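Local coordinates for protein viral CASP8 and FADD-like apoptosis regulator (Molluscum contagiosum virus subtype 1, PDB 2BBR) that blocks death-receptor-induced apoptosis of the infected host cell by interfering with caspase-8 recruitment and activation at the death-inducing signalling complex, at residues A59-L64 with S75-S80. Sequence-based numbering, arbitrary orientation.
Sequences ALVEML and SRFGLS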
loop_
_atom_site.group_PDB
_atom_site.type_symbol
_atom_site.label_atom_id
_atom_site.label_comp_id
_atom_site.label_asym_id
_atom_site.label_seq_id
_atom_site.Cartn_x
_atom_site.Cartn_y
_atom_site.Cartn_z
ATOM N N ALA A 59 -4.225 6.497 -11.116
ATOM C CA ALA A 59 -3.493 5.463 -10.394
ATOM C C ALA A 59 -2.045 5.869 -10.135
ATOM O O ALA A 59 -1.547 5.736 -9.017
ATOM C CB ALA A 59 -3.535 4.151 -11.167
ATOM N N LEU A 60 -1.374 6.361 -11.170
ATOM C CA LEU A 60 0.016 6.779 -11.030
ATOM C C LEU A 60 0.150 7.949 -10.066
ATOM O O LEU A 60 1.072 7.990 -9.254
ATOM C CB LEU A 60 0.605 7.157 -12.395
ATOM C CG LEU A 60 1.015 6.010 -13.326
ATOM C CD1 LEU A 60 2.118 5.191 -12.675
ATOM C CD2 LEU A 60 -0.186 5.138 -13.635
ATOM N N VAL A 61 -0.767 8.905 -10.162
ATOM C CA VAL A 61 -0.736 10.058 -9.277
ATOM C C VAL A 61 -0.906 9.604 -7.827
ATOM O O VAL A 61 -0.195 10.073 -6.937
ATOM C CB VAL A 61 -1.832 11.071 -9.680
ATOM C CG1 VAL A 61 -2.049 12.094 -8.580
ATOM C CG2 VAL A 61 -1.419 11.777 -10.965
ATOM N N GLU A 62 -1.826 8.673 -7.588
ATOM C CA GLU A 62 -2.034 8.172 -6.230
ATOM C C GLU A 62 -0.787 7.455 -5.730
ATOM O O GLU A 62 -0.388 7.618 -4.577
ATOM C CB GLU A 62 -3.221 7.213 -6.171
ATOM C CG GLU A 62 -4.563 7.889 -6.296
ATOM C CD GLU A 62 -5.680 7.023 -5.756
ATOM O OE1 GLU A 62 -6.325 6.307 -6.551
ATOM O OE2 GLU A 62 -5.897 7.053 -4.529
ATOM N N MET A 63 -0.179 6.643 -6.590
ATOM C CA MET A 63 1.031 5.936 -6.197
ATOM C C MET A 63 2.109 6.915 -5.760
ATOM O O MET A 63 2.719 6.746 -4.706
ATOM C CB MET A 63 1.566 5.095 -7.352
ATOM C CG MET A 63 0.707 3.903 -7.698
ATOM S SD MET A 63 1.390 3.007 -9.090
ATOM C CE MET A 63 0.102 1.795 -9.368
ATOM N N LEU A 64 2.345 7.940 -6.572
ATOM C CA LEU A 64 3.371 8.923 -6.233
ATOM C C LEU A 64 3.025 9.683 -4.954
ATOM O O LEU A 64 3.904 9.989 -4.150
ATOM C CB LEU A 64 3.585 9.897 -7.397
ATOM C CG LEU A 64 4.156 9.265 -8.673
ATOM C CD1 LEU A 64 4.230 10.313 -9.774
ATOM C CD2 LEU A 64 5.533 8.677 -8.389
ATOM N N SER A 75 7.105 17.255 -11.724
ATOM C CA SER A 75 7.837 17.090 -12.976
ATOM C C SER A 75 7.172 16.224 -14.038
ATOM O O SER A 75 7.314 16.493 -15.231
ATOM C CB SER A 75 9.244 16.553 -12.704
ATOM O OG SER A 75 9.210 15.213 -12.247
ATOM N N ARG A 76 6.444 15.196 -13.617
ATOM C CA ARG A 76 5.801 14.303 -14.570
ATOM C C ARG A 76 4.340 14.603 -14.863
ATOM O O ARG A 76 3.859 14.316 -15.960
ATOM C CB ARG A 76 5.925 12.857 -14.091
ATOM C CG ARG A 76 7.358 12.365 -13.965
ATOM C CD ARG A 76 8.084 12.466 -15.294
ATOM N NE ARG A 76 9.306 11.667 -15.320
ATOM C CZ ARG A 76 10.370 11.888 -14.555
ATOM N NH1 ARG A 76 10.375 12.890 -13.690
ATOM N NH2 ARG A 76 11.435 11.102 -14.661
ATOM N N PHE A 77 3.630 15.181 -13.899
ATOM C CA PHE A 77 2.217 15.465 -14.110
ATOM C C PHE A 77 1.804 16.916 -13.889
ATOM O O PHE A 77 0.637 17.262 -14.078
ATOM C CB PHE A 77 1.375 14.534 -13.231
ATOM C CG PHE A 77 1.606 13.073 -13.514
ATOM C CD1 PHE A 77 2.343 12.282 -12.642
ATOM C CD2 PHE A 77 1.102 12.496 -14.673
ATOM C CE1 PHE A 77 2.575 10.935 -12.924
ATOM C CE2 PHE A 77 1.328 11.153 -14.964
ATOM C CZ PHE A 77 2.065 10.371 -14.088
ATOM N N GLY A 78 2.758 17.762 -13.507
ATOM C CA GLY A 78 2.463 19.167 -13.276
ATOM C C GLY A 78 1.455 19.386 -12.165
ATOM O O GLY A 78 0.717 20.376 -12.167
ATOM N N LEU A 79 1.431 18.474 -11.201
ATOM C CA LEU A 79 0.491 18.567 -10.096
ATOM C C LEU A 79 1.130 18.908 -8.765
ATOM O O LEU A 79 2.175 18.369 -8.402
ATOM C CB LEU A 79 -0.265 17.247 -9.934
ATOM C CG LEU A 79 -1.195 16.808 -11.062
ATOM C CD1 LEU A 79 -1.727 15.413 -10.776
ATOM C CD2 LEU A 79 -2.334 17.800 -11.203
ATOM N N SER A 80 0.485 19.813 -8.040
ATOM C CA SER A 80 0.925 20.183 -6.709
ATOM C C SER A 80 0.325 19.116 -5.791
ATOM O O SER A 80 -0.465 18.279 -6.234
ATOM C CB SER A 80 0.348 21.539 -6.318
ATOM O OG SER A 80 -1.066 21.460 -6.227
#
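Phe-77, in the last turn of helix 70-77, packs its ring against the buried flank of helix 57-66 formed by Leu-60, Val-61 and Leu-64. The packing is closest at the ring edge: Leu-64 CD1 lies in the ring plane, 3.6 Å from Phe-77 CE1, its side chain crossing that of the phenylalanine at about a right angle. Val-61 CG2 instead sits over one face, offset toward the rim, 4.1 Å from Phe-77 CD1. Leu-60 offers CB, 3.9 Å from Phe-77 CZ, while its branched end leads away from the ring. With CG1 anti to the backbone N (chi1 166°), Val-61 brings both methyls to Leu-79; CG2 comes within 3.7 Å of Leu-79 CD1, so the same methyl touches both the leucine and the ring. No hydrogen bond crosses this wholly apolar interface. The other side is looser and more polar: Ser-75, Gly-78 and Ser-80 are exposed, and Arg-76 NH1 makes a weak, bent hydrogen bond (3.0 Å) to Ser-75 OG in the same segment. Gly-78 follows the helix with positive phi (62°), and the chain changes course there before Leu-79 reaches Val-61; Ser-80 then N-caps helix 81-85. The contact joins the consecutive helices 57-66 and 70-77 within the first death effector domain, its core extended by Leu-72 and Leu-73, while helix 10-17 touches Leu-60 (through Leu-13) and Arg-76.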